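Local coordinates for acetamidase (Bacillus halodurans, PDB 2II1), which probably hydrolyses carbon-nitrogen bonds in linear amides other than peptide bonds, and binds calcium ions, at residues Phe12-Glu17 with Asn58-Pro63; Asp36-Gln41 with Gln47-Ile52; Glu233-Ala238 with Ser274-Pro279; Gln241-Met246 with Met263-Ala268; Thr248-Ala251 with Ala255-Ile258. One frame throughout, in Å; residues are numbered along the deposited sequence.

Interaction 1 (Phe12-Glu17 with Asn58-Pro63); sequences FFMDKE and NPATGP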
# COMPACT_ATOMS: atom_id res chain seq x y z
N PHE A 12 -14.36 -3.93 -25.77
CA PHE A 12 -13.35 -4.73 -25.08
C PHE A 12 -11.97 -4.12 -25.17
O PHE A 12 -11.03 -4.60 -24.49
CB PHE A 12 -13.37 -6.16 -25.63
CG PHE A 12 -14.65 -6.86 -25.32
CD1 PHE A 12 -14.88 -7.31 -24.04
CD2 PHE A 12 -15.67 -6.99 -26.27
CE1 PHE A 12 -16.09 -7.91 -23.71
CE2 PHE A 12 -16.88 -7.59 -25.95
CZ PHE A 12 -17.09 -8.05 -24.66
N PHE A 13 -11.86 -3.04 -25.94
CA PHE A 13 -10.62 -2.31 -26.12
C PHE A 13 -10.90 -0.83 -26.03
O PHE A 13 -11.92 -0.34 -26.54
CB PHE A 13 -10.01 -2.55 -27.50
CG PHE A 13 -9.46 -3.93 -27.70
CD1 PHE A 13 -10.30 -5.00 -27.95
CD2 PHE A 13 -8.10 -4.16 -27.66
CE1 PHE A 13 -9.79 -6.27 -28.14
CE2 PHE A 13 -7.59 -5.43 -27.83
CZ PHE A 13 -8.44 -6.48 -28.07
N MSE A 14 -9.96 -0.12 -25.40
CA MSE A 14 -9.96 1.33 -25.34
C MSE A 14 -9.30 1.77 -26.64
O MSE A 14 -8.10 1.58 -26.83
CB MSE A 14 -9.18 1.81 -24.10
CG MSE A 14 -9.77 1.35 -22.77
SE MSE A 14 -11.15 2.56 -22.03
CE MSE A 14 -12.17 1.22 -20.85
N ASP A 15 -10.11 2.32 -27.54
CA ASP A 15 -9.76 2.49 -28.95
C ASP A 15 -10.41 3.78 -29.47
O ASP A 15 -11.64 3.99 -29.35
CB ASP A 15 -10.28 1.26 -29.74
CG ASP A 15 -9.77 1.19 -31.20
OD1 ASP A 15 -9.19 2.15 -31.75
OD2 ASP A 15 -10.01 0.12 -31.81
N LYS A 16 -9.57 4.66 -30.00
CA LYS A 16 -9.98 5.92 -30.60
C LYS A 16 -10.92 5.71 -31.79
O LYS A 16 -11.57 6.65 -32.21
CB LYS A 16 -8.75 6.67 -31.09
CG LYS A 16 -8.16 6.05 -32.36
CD LYS A 16 -6.64 6.06 -32.45
CE LYS A 16 -6.13 4.87 -33.33
NZ LYS A 16 -6.68 3.48 -32.93
N GLU A 17 -10.99 4.48 -32.30
CA GLU A 17 -11.81 4.16 -33.47
C GLU A 17 -13.15 3.55 -33.13
O GLU A 17 -13.96 3.33 -34.02
CB GLU A 17 -11.05 3.21 -34.40
CG GLU A 17 -9.90 3.88 -35.14
CD GLU A 17 -10.35 5.02 -36.03
OE1 GLU A 17 -11.34 4.85 -36.78
OE2 GLU A 17 -9.72 6.10 -35.97
N ASN A 58 -13.93 -8.58 -19.56
CA ASN A 58 -13.63 -7.16 -19.44
C ASN A 58 -14.44 -6.30 -20.42
O ASN A 58 -13.88 -5.55 -21.23
CB ASN A 58 -12.11 -6.92 -19.56
CG ASN A 58 -11.38 -7.11 -18.24
OD1 ASN A 58 -11.81 -6.59 -17.20
ND2 ASN A 58 -10.28 -7.85 -18.26
N PRO A 59 -15.79 -6.41 -20.35
CA PRO A 59 -16.62 -5.48 -21.08
C PRO A 59 -16.70 -4.12 -20.40
O PRO A 59 -16.81 -4.04 -19.17
CB PRO A 59 -17.98 -6.18 -21.07
CG PRO A 59 -17.98 -6.94 -19.78
CD PRO A 59 -16.58 -7.42 -19.63
N ALA A 60 -16.63 -3.06 -21.20
CA ALA A 60 -16.85 -1.71 -20.74
C ALA A 60 -18.06 -1.12 -21.49
O ALA A 60 -18.16 -1.27 -22.69
CB ALA A 60 -15.61 -0.87 -20.97
N THR A 61 -18.98 -0.49 -20.76
CA THR A 61 -20.09 0.26 -21.36
C THR A 61 -19.54 1.60 -21.87
O THR A 61 -18.83 2.29 -21.15
CB THR A 61 -21.23 0.48 -20.34
OG1 THR A 61 -21.75 -0.80 -19.91
CG2 THR A 61 -22.36 1.33 -20.95
N GLY A 62 -19.87 1.94 -23.11
CA GLY A 62 -19.30 3.10 -23.79
C GLY A 62 -19.03 2.77 -25.25
O GLY A 62 -19.43 1.70 -25.72
N PRO A 63 -18.32 3.67 -25.97
CA PRO A 63 -17.74 4.92 -25.50
C PRO A 63 -18.68 6.12 -25.51
O PRO A 63 -19.55 6.22 -26.35
CB PRO A 63 -16.56 5.15 -26.44
CG PRO A 63 -16.74 4.24 -27.60
CD PRO A 63 -17.98 3.42 -27.38
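Phe-12 leans its ring against Asn-58 and Pro-59, just before strand 60-67 of the branched mixed sheet begins; Met-14 follows on the short strand 13-14, which pairs with 144-145. From CB the chain turns so that CG lies anti to the carbonyl carbon, beside the backbone N (chi1 -66°), which brings CD1 and CE1 to the other segment. CD1 comes within 3.5 Å of Asn-58 O, an oxygen that also receives a hydrogen bond from Asn-146 ND2. CE1 sits 3.6 Å from Pro-59 CA and 3.7 Å from Pro-59 CB, and at the tip CZ is 4.1 Å from that same Pro-59 CB. With an alanine here, a gap would probably open beside the proline ring, uncovering Asn-58 O on that side. Selenomethionine Met-14 bends at chi2 to bring CE 4.0 Å from Ala-60 CB; Ala-179 of strand 176-184 touches both residues. Asp-15 OD1 closes an Asx turn with Glu-17 N and a salt bridge with Lys-16 NZ. The side chain of Asn-58 lies about 5 Å from a bound calcium ion. Between the two segments the contacts are mainly apolar, with one carbonyl oxygen beside the ring, and no polar bond joins them directly.

Interaction 2 (Asp36-Gln41 with Gln47-Ile52); sequences DCFSDQ and QALTSI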
# COMPACT_ATOMS: atom_id res chain seq x y z
N ASP A 36 -20.80 -7.71 -15.55
CA ASP A 36 -19.65 -8.09 -14.70
C ASP A 36 -18.49 -8.38 -15.62
O ASP A 36 -18.70 -8.43 -16.84
CB ASP A 36 -19.96 -9.24 -13.72
CG ASP A 36 -20.08 -10.62 -14.38
OD1 ASP A 36 -19.59 -10.85 -15.50
OD2 ASP A 36 -20.65 -11.53 -13.74
N CYS A 37 -17.27 -8.55 -15.09
CA CYS A 37 -16.11 -8.65 -16.01
C CYS A 37 -16.01 -9.99 -16.74
O CYS A 37 -15.12 -10.17 -17.56
CB CYS A 37 -14.76 -8.21 -15.39
SG CYS A 37 -14.05 -9.22 -14.16
N PHE A 38 -16.94 -10.90 -16.46
CA PHE A 38 -17.12 -12.09 -17.30
C PHE A 38 -18.22 -11.94 -18.34
O PHE A 38 -18.57 -12.93 -19.00
CB PHE A 38 -17.43 -13.32 -16.44
CG PHE A 38 -16.50 -13.47 -15.29
CD1 PHE A 38 -15.18 -13.84 -15.51
CD2 PHE A 38 -16.94 -13.20 -13.99
CE1 PHE A 38 -14.28 -13.96 -14.46
CE2 PHE A 38 -16.06 -13.33 -12.91
CZ PHE A 38 -14.73 -13.71 -13.14
N SER A 39 -18.75 -10.72 -18.50
CA SER A 39 -19.96 -10.49 -19.31
C SER A 39 -21.12 -11.37 -18.83
O SER A 39 -21.91 -11.88 -19.62
CB SER A 39 -19.71 -10.72 -20.81
OG SER A 39 -19.20 -9.58 -21.48
N ASP A 40 -21.19 -11.56 -17.51
CA ASP A 40 -22.29 -12.28 -16.86
C ASP A 40 -22.37 -13.80 -17.24
O ASP A 40 -23.43 -14.46 -17.12
CB ASP A 40 -23.62 -11.53 -17.11
CG ASP A 40 -23.57 -10.04 -16.68
OD1 ASP A 40 -22.84 -9.67 -15.73
OD2 ASP A 40 -24.28 -9.22 -17.30
N GLN A 41 -21.22 -14.35 -17.67
CA GLN A 41 -21.15 -15.72 -18.16
C GLN A 41 -21.17 -16.78 -17.06
O GLN A 41 -21.63 -17.90 -17.30
CB GLN A 41 -19.90 -15.92 -19.00
CG GLN A 41 -19.97 -15.19 -20.33
CD GLN A 41 -18.77 -15.46 -21.18
OE1 GLN A 41 -18.68 -16.50 -21.80
NE2 GLN A 41 -17.82 -14.52 -21.20
N GLN A 47 -19.32 -23.98 -12.72
CA GLN A 47 -18.78 -23.47 -13.98
C GLN A 47 -17.32 -23.15 -13.77
O GLN A 47 -16.98 -22.47 -12.82
CB GLN A 47 -19.48 -22.20 -14.45
CG GLN A 47 -20.71 -22.43 -15.27
CD GLN A 47 -21.33 -21.13 -15.69
OE1 GLN A 47 -22.27 -20.65 -15.05
NE2 GLN A 47 -20.79 -20.52 -16.75
N ALA A 48 -16.47 -23.67 -14.64
CA ALA A 48 -15.06 -23.32 -14.61
C ALA A 48 -14.81 -22.03 -15.38
O ALA A 48 -15.40 -21.81 -16.46
CB ALA A 48 -14.22 -24.46 -15.17
N LEU A 49 -13.93 -21.18 -14.83
CA LEU A 49 -13.37 -20.00 -15.51
C LEU A 49 -12.92 -20.33 -16.93
O LEU A 49 -13.14 -19.57 -17.87
CB LEU A 49 -12.19 -19.43 -14.72
CG LEU A 49 -11.57 -18.12 -15.22
CD1 LEU A 49 -12.64 -17.05 -15.39
CD2 LEU A 49 -10.47 -17.61 -14.29
N THR A 50 -12.30 -21.50 -17.09
CA THR A 50 -11.84 -21.96 -18.38
C THR A 50 -12.95 -22.50 -19.29
O THR A 50 -12.64 -22.99 -20.38
CB THR A 50 -10.74 -23.04 -18.20
OG1 THR A 50 -10.19 -23.39 -19.47
CG2 THR A 50 -11.31 -24.29 -17.53
N SER A 51 -14.22 -22.43 -18.88
CA SER A 51 -15.37 -22.85 -19.70
C SER A 51 -16.10 -21.68 -20.39
O SER A 51 -17.04 -21.91 -21.17
CB SER A 51 -16.36 -23.67 -18.85
OG SER A 51 -17.18 -22.85 -18.02
N ILE A 52 -15.68 -20.44 -20.13
CA ILE A 52 -16.34 -19.27 -20.71
C ILE A 52 -15.59 -18.72 -21.91
O ILE A 52 -14.45 -19.11 -22.20
CB ILE A 52 -16.57 -18.16 -19.65
CG1 ILE A 52 -15.28 -17.38 -19.38
CG2 ILE A 52 -17.19 -18.75 -18.39
CD1 ILE A 52 -15.36 -16.44 -18.23
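Phe-38 and Gln-41 belong to a compact pair of overlapping turns, type I from Asp-36 to Ser-39 and type I' from Phe-38 to Gln-41, that packs on the 3-10 segment 49-51 and the residues flanking it. All of this lies in the long loop between strands 28-34 and 60-67. The apolar part centres on the Phe-38 ring, which also packs on the calcium ligand Glu-198. Its CE1 is 3.6 Å from Leu-49 CD1, the two side chains crossing at about a right angle, and its CD1 is 3.8 Å from Ile-52 CD1. Ile-52 reaches it because CG1 stands between its backbone N and carbonyl carbon (chi1 78°). Gln-41 lies over the branch point: its OE1 is 3.4 Å from Ile-52 CB, and Ile-52 CG2 packs on Gln-41 CB.

Among the hydrogen bonds, Gln-47 NE2 donates to Gln-41 O over 2.8 Å, nearly straight (168°), with that oxygen in the plane of the donor amide. The Gln-41 amide works at both ends: NE2 gives a 2.8 Å bond to Phe-38 O, which takes Gln-41 N on the opposite face, and OE1 accepts from Asp-53 N. An alanine in place of Gln-41 would probably leave Asp-53 N without this acceptor, cost Phe-38 O one of its two donors and uncover one side of Ile-52. Across the paired turns, Asp-36 N donates to Asp-40 OD1, and Asp-40 N to Asp-36 OD1. Ser-51 OG, ending the 3-10 segment, donates back to Ala-48 O, just before it, at 2.6 Å, in the carbonyl plane and on a lone pair.

Interaction 3 (Glu233-Ala238 with Ser274-Pro279); sequences ETLDAA and SQIVNP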
# COMPACT_ATOMS: atom_id res chain seq x y z
N GLU A 233 5.05 -2.29 -15.79
CA GLU A 233 5.26 -3.71 -15.93
C GLU A 233 5.57 -4.36 -14.58
O GLU A 233 5.22 -5.52 -14.34
CB GLU A 233 6.44 -3.97 -16.87
CG GLU A 233 6.36 -3.29 -18.25
CD GLU A 233 5.36 -3.92 -19.16
OE1 GLU A 233 4.70 -4.91 -18.74
OE2 GLU A 233 5.23 -3.43 -20.30
N THR A 234 6.23 -3.61 -13.71
CA THR A 234 6.56 -4.05 -12.37
C THR A 234 5.88 -3.13 -11.34
O THR A 234 5.61 -1.95 -11.60
CB THR A 234 8.09 -4.07 -12.15
OG1 THR A 234 8.59 -2.73 -12.22
CG2 THR A 234 8.77 -4.93 -13.23
N LEU A 235 5.58 -3.69 -10.18
CA LEU A 235 5.08 -2.87 -9.09
C LEU A 235 6.18 -1.90 -8.61
O LEU A 235 5.87 -0.82 -8.14
CB LEU A 235 4.56 -3.75 -7.96
CG LEU A 235 3.92 -3.04 -6.78
CD1 LEU A 235 2.64 -2.24 -7.17
CD2 LEU A 235 3.62 -4.12 -5.71
N ASP A 236 7.45 -2.29 -8.72
CA ASP A 236 8.59 -1.42 -8.37
C ASP A 236 8.46 -0.08 -9.11
O ASP A 236 8.55 1.02 -8.51
CB ASP A 236 9.91 -2.10 -8.80
CG ASP A 236 10.52 -3.02 -7.72
OD1 ASP A 236 10.18 -2.91 -6.53
OD2 ASP A 236 11.43 -3.81 -8.05
N ALA A 237 8.19 -0.18 -10.41
CA ALA A 237 8.22 0.94 -11.35
C ALA A 237 6.93 1.73 -11.28
O ALA A 237 6.96 2.95 -11.37
CB ALA A 237 8.49 0.44 -12.77
N ALA A 238 5.81 1.04 -11.09
CA ALA A 238 4.53 1.72 -10.85
C ALA A 238 4.58 2.58 -9.60
O ALA A 238 4.15 3.73 -9.63
CB ALA A 238 3.42 0.72 -10.77
N SER A 274 -2.63 -0.70 -5.80
CA SER A 274 -3.99 -0.87 -6.30
C SER A 274 -4.27 -2.33 -6.59
O SER A 274 -5.20 -2.89 -6.02
CB SER A 274 -4.25 -0.02 -7.56
OG SER A 274 -4.40 1.35 -7.23
N GLN A 275 -3.48 -2.91 -7.49
CA GLN A 275 -3.64 -4.30 -7.90
C GLN A 275 -2.28 -4.79 -8.34
O GLN A 275 -1.51 -3.98 -8.88
CB GLN A 275 -4.65 -4.44 -9.07
CG GLN A 275 -4.36 -3.61 -10.34
CD GLN A 275 -3.32 -4.25 -11.28
OE1 GLN A 275 -3.02 -5.44 -11.17
NE2 GLN A 275 -2.77 -3.44 -12.19
N ILE A 276 -1.99 -6.08 -8.19
CA ILE A 276 -0.73 -6.69 -8.69
C ILE A 276 -0.93 -7.84 -9.67
O ILE A 276 0.01 -8.64 -9.91
CB ILE A 276 0.20 -7.12 -7.52
CG1 ILE A 276 -0.42 -8.23 -6.67
CG2 ILE A 276 0.52 -5.94 -6.64
CD1 ILE A 276 0.55 -8.88 -5.70
N VAL A 277 -2.12 -7.92 -10.25
CA VAL A 277 -2.53 -9.14 -10.98
C VAL A 277 -2.79 -8.94 -12.49
O VAL A 277 -2.95 -9.91 -13.20
CB VAL A 277 -3.79 -9.78 -10.34
CG1 VAL A 277 -3.47 -10.24 -8.93
CG2 VAL A 277 -4.93 -8.81 -10.35
N ASN A 278 -2.84 -7.68 -12.94
CA ASN A 278 -3.15 -7.36 -14.34
C ASN A 278 -1.85 -7.27 -15.14
O ASN A 278 -0.77 -7.27 -14.52
CB ASN A 278 -3.99 -6.07 -14.40
CG ASN A 278 -5.34 -6.22 -13.71
OD1 ASN A 278 -5.92 -7.33 -13.66
ND2 ASN A 278 -5.84 -5.12 -13.15
N PRO A 279 -1.93 -7.28 -16.50
CA PRO A 279 -0.71 -7.24 -17.30
C PRO A 279 0.20 -6.05 -17.00
O PRO A 279 1.42 -6.14 -17.21
CB PRO A 279 -1.23 -7.20 -18.73
CG PRO A 279 -2.53 -7.88 -18.64
CD PRO A 279 -3.11 -7.42 -17.35
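Leu-235, in the first turn of helix 235-253, meets Ile-276, the residue that follows a classic beta bulge at the end of strand 270-275. Ser-274 and Gln-275 form that bulge, both facing Thr-282. The touching atoms are one methyl from each side: Leu-235 CD2 lies 3.7 Å from Ile-276 CG2, with the two side chains crossing obliquely. Leu-235 holds CG opposite its backbone N across the CA-CB bond (chi1 -176°), directing the branched end toward the isoleucine. Near the edge of the contact, Glu-233 bends at chi2 so that OE1 comes 3.8 Å from Pro-279 O, a mere proximity of two oxygens.

Each segment is stiffened from within. Thr-234 is the helix N-cap, its OG1 accepting from Ala-237 N at 3.2 Å. On the other side, Gln-275 OE1 is gripped by two successive amides, Val-277 N at 2.8 Å and Asn-278 N at 2.9 Å, while its NE2 bonds to Leu-280 O and Thr-282 OG1, which would help hold the turn leaving the strand. Asn-278 ND2 in turn bonds to OD2 of the calcium ligand Asp-157, placing it in the second shell of that site.

The helix start is also a dimer contact: Leu-235 packs on Leu-235 of the second subunit, and Asp-236 OD1 accepts from Leu-235 N of that subunit. Ala-238 rests on Ala-232 of strand 225-232 and Ala-283 of strand 281-288, so the helix lies toward one edge of the large mixed sheet, where 270-275 is an outermost strand.

Interaction 4 (Gln241-Met246 with Met263-Ala268); sequences QATKNM and MLLSGA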
# COMPACT_ATOMS: atom_id res chain seq x y z
N GLN A 241 6.90 5.59 -10.35
CA GLN A 241 6.14 6.51 -11.19
C GLN A 241 5.02 7.26 -10.44
O GLN A 241 4.91 8.47 -10.62
CB GLN A 241 5.52 5.84 -12.40
CG GLN A 241 5.04 6.83 -13.43
CD GLN A 241 6.19 7.63 -14.05
OE1 GLN A 241 7.17 7.06 -14.53
NE2 GLN A 241 6.09 8.95 -14.00
N ALA A 242 4.17 6.59 -9.66
CA ALA A 242 3.13 7.29 -8.90
C ALA A 242 3.70 8.36 -7.98
O ALA A 242 3.08 9.43 -7.78
CB ALA A 242 2.27 6.30 -8.05
N THR A 243 4.81 8.00 -7.35
CA THR A 243 5.51 8.85 -6.41
C THR A 243 6.10 10.09 -7.12
O THR A 243 5.94 11.21 -6.65
CB THR A 243 6.62 8.05 -5.64
OG1 THR A 243 6.02 6.91 -5.02
CG2 THR A 243 7.30 8.93 -4.59
N LYS A 244 6.79 9.88 -8.23
CA LYS A 244 7.35 10.98 -9.01
C LYS A 244 6.30 11.93 -9.57
O LYS A 244 6.58 13.12 -9.68
CB LYS A 244 8.23 10.46 -10.12
CG LYS A 244 9.57 9.94 -9.55
CD LYS A 244 10.49 9.42 -10.64
CE LYS A 244 11.87 9.06 -10.09
NZ LYS A 244 12.89 9.03 -11.18
N ASN A 245 5.12 11.40 -9.91
CA ASN A 245 3.96 12.22 -10.38
C ASN A 245 3.43 13.18 -9.32
O ASN A 245 3.10 14.35 -9.60
CB ASN A 245 2.82 11.32 -10.85
CG ASN A 245 3.12 10.60 -12.15
OD1 ASN A 245 4.20 10.75 -12.72
ND2 ASN A 245 2.15 9.81 -12.64
N MSE A 246 3.33 12.68 -8.10
CA MSE A 246 2.98 13.54 -6.97
C MSE A 246 4.06 14.60 -6.75
O MSE A 246 3.79 15.79 -6.69
CB MSE A 246 2.77 12.71 -5.69
CG MSE A 246 2.24 13.54 -4.54
SE MSE A 246 0.49 14.37 -4.92
CE MSE A 246 -0.42 12.69 -4.63
N MSE A 263 10.53 15.48 0.73
CA MSE A 263 10.50 15.39 2.19
C MSE A 263 9.07 15.36 2.70
O MSE A 263 8.73 14.60 3.61
CB MSE A 263 11.24 16.56 2.82
CG MSE A 263 12.72 16.43 2.72
SE MSE A 263 13.58 17.96 3.51
CE MSE A 263 15.49 17.41 3.13
N LEU A 264 8.22 16.17 2.10
CA LEU A 264 6.83 16.19 2.52
C LEU A 264 6.18 14.83 2.26
O LEU A 264 5.47 14.33 3.13
CB LEU A 264 6.04 17.32 1.86
CG LEU A 264 4.58 17.39 2.32
CD1 LEU A 264 4.46 17.80 3.78
CD2 LEU A 264 3.75 18.32 1.40
N LEU A 265 6.44 14.24 1.09
CA LEU A 265 5.88 12.95 0.69
C LEU A 265 6.37 11.81 1.59
O LEU A 265 5.57 11.00 2.08
CB LEU A 265 6.24 12.61 -0.77
CG LEU A 265 5.69 13.52 -1.89
CD1 LEU A 265 5.82 12.84 -3.27
CD2 LEU A 265 4.28 13.93 -1.62
N SER A 266 7.69 11.73 1.76
CA SER A 266 8.32 10.74 2.62
C SER A 266 7.82 10.84 4.05
O SER A 266 7.63 9.82 4.74
CB SER A 266 9.83 10.91 2.57
OG SER A 266 10.48 9.69 2.78
N GLY A 267 7.58 12.06 4.51
CA GLY A 267 7.10 12.28 5.88
C GLY A 267 5.60 12.20 6.14
O GLY A 267 5.18 11.90 7.26
N ALA A 268 4.79 12.52 5.13
CA ALA A 268 3.36 12.79 5.35
C ALA A 268 2.46 12.04 4.36
O ALA A 268 1.28 11.96 4.58
CB ALA A 268 3.12 14.32 5.20
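Leu-265 points from helix 258-268 into helix 235-253 and places its fork across the base of selenomethionine Met-246. The two methyls share the work: Leu-265 CD2 is 3.6 Å from Met-246 CG, and Leu-265 CD1 is 3.9 Å from the same carbon and 3.9 Å from Met-246 CB. The side chains run at a slant to each other, so the leucine fork meets the proximal carbons of Met-246 and not its selenium end. Met-246 starts with CG opposite its backbone N (chi1 -173°), then bends at both chi2 and chi3, and this double bend takes SE and CE away from the leucine. Leu-265 CD1 also covers the backbone one turn earlier, 3.8 Å from Thr-243 O, and the methyl Thr-243 CG2 lies 4.4 Å from the same CD1. The hydroxyl of that threonine is engaged along its own helix, with Ala-239 O. Another link within the helix joins Gln-241 NE2 to Asn-245 OD1 at 2.9 Å.

The contact is thus an apolar helix-helix packing in which one leucine packs against residues three apart on the partner helix. Phe-285 of strand 281-288 touches Thr-243, Met-246 and Leu-265 together, and Met-246 continues onto Phe-226 and Thr-228 of strand 225-232 and Phe-292 of helix 289-294. Toward the dimer partner, Thr-243 packs on Ile-192 and Met-263 on Leu-193 of the second subunit, so the helix pair lies between its own sheet and the neighbouring chain.

Interaction 5 (Thr248-Ala251 with Ala255-Ile258); sequences TFLA and ALSI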
# COMPACT_ATOMS: atom_id res chain seq x y z
N THR A 248 6.57 15.82 -8.64
CA THR A 248 6.79 16.79 -9.71
C THR A 248 5.58 17.72 -9.81
O THR A 248 5.75 18.89 -10.09
CB THR A 248 7.11 16.15 -11.09
OG1 THR A 248 6.02 15.33 -11.52
CG2 THR A 248 8.39 15.31 -11.04
N PHE A 249 4.38 17.21 -9.57
CA PHE A 249 3.17 18.06 -9.44
C PHE A 249 3.30 19.17 -8.36
O PHE A 249 3.12 20.36 -8.62
CB PHE A 249 1.92 17.19 -9.16
CG PHE A 249 0.71 17.99 -8.77
CD1 PHE A 249 0.31 19.09 -9.51
CD2 PHE A 249 -0.04 17.62 -7.67
CE1 PHE A 249 -0.84 19.84 -9.12
CE2 PHE A 249 -1.17 18.35 -7.29
CZ PHE A 249 -1.56 19.46 -8.02
N LEU A 250 3.58 18.74 -7.13
CA LEU A 250 3.80 19.63 -5.99
C LEU A 250 4.93 20.65 -6.25
O LEU A 250 4.81 21.83 -5.94
CB LEU A 250 4.14 18.78 -4.74
CG LEU A 250 3.02 18.32 -3.81
CD1 LEU A 250 3.59 17.56 -2.60
CD2 LEU A 250 2.19 19.49 -3.34
N ALA A 251 6.03 20.18 -6.84
CA ALA A 251 7.16 21.04 -7.13
C ALA A 251 6.76 22.06 -8.18
O ALA A 251 6.90 23.26 -7.95
CB ALA A 251 8.33 20.22 -7.60
N ALA A 255 5.17 26.50 -4.30
CA ALA A 255 6.43 27.12 -3.89
C ALA A 255 7.46 26.10 -3.43
O ALA A 255 8.63 26.45 -3.33
CB ALA A 255 6.19 28.13 -2.79
N LEU A 256 7.05 24.86 -3.15
CA LEU A 256 8.02 23.81 -2.77
C LEU A 256 9.02 23.56 -3.90
O LEU A 256 8.66 23.65 -5.07
CB LEU A 256 7.31 22.46 -2.45
CG LEU A 256 6.31 22.40 -1.29
CD1 LEU A 256 5.76 20.99 -1.12
CD2 LEU A 256 6.91 22.87 0.01
N SER A 257 10.27 23.26 -3.55
CA SER A 257 11.24 22.72 -4.52
C SER A 257 11.06 21.21 -4.52
O SER A 257 10.28 20.68 -3.72
CB SER A 257 12.68 23.06 -4.12
OG SER A 257 13.02 22.32 -2.97
N ILE A 258 11.76 20.52 -5.42
CA ILE A 258 11.61 19.06 -5.54
C ILE A 258 12.13 18.29 -4.31
O ILE A 258 11.62 17.20 -3.96
CB ILE A 258 12.30 18.53 -6.84
CG1 ILE A 258 11.95 17.05 -7.09
CG2 ILE A 258 13.81 18.84 -6.84
CD1 ILE A 258 10.48 16.80 -7.42
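Leu-250 and Leu-256 are tied together through Thr-254 OG1, which is hydrogen-bonded both to Leu-250 O and to Leu-256 N as the chain leaves helix 235-253. Beside this polar link the two leucines meet loosely, Leu-250 CD1 being 4.3 Å from Leu-256 CD1. Ala-251 carries most of the rest. Its CB lies 4.0 Å from Ile-258 CA and 4.0 Å from Ile-258 CD1; in the isoleucine CG1 sits opposite the backbone N (chi1 -171°), which carries CD1 to helix 235-253. Ile-258 CD1 also reaches Thr-248 CG2 at 4.4 Å.

This is the connection between helices 235-253 and 258-268, the second beginning after the N-cap Ser-257, whose side chain caps a backbone N just beyond and whose OG is also hydrogen-bonded to Glu-259 OE1. Ser-257 N bonds to Glu-260 OE1, a pairing consistent with a capping box.

Ala-251 O and Leu-256 O come within 3.4 Å of each other, two acceptors with no proton to share. Ala-251, Thr-254 and Leu-256 form a calcium site seen for this protein, although no ion is bound to this chain, and the convergence of the two carbonyls would suit a cation. Leu-256 packs on Tyr-120 of the second subunit, and Ile-258 on its Asn-104.

Interactions 1 and 2 adjoin beside the calcium ions: Asn-58 N lies 2.8 Å from Cys-37 O, a probable hydrogen bond, and Pro-59 CG packs 3.4 Å from Ser-39 OG. The side chain of Phe-38 is about 7 Å from a bound calcium ion, and that of Pro-279 in interaction 3 about 8 Å from one, so three contacts lie near the pair of calcium ions. Interactions 3, 4 and 5 share helix 235-253 and all touch the second subunit. Interactions 4 and 5 have centres about 10 Å apart and join where Leu-265 CD2 meets Leu-250 CD1 at 3.8 Å, whereas the centres of interactions 2 and 5 stand about 46 Å apart.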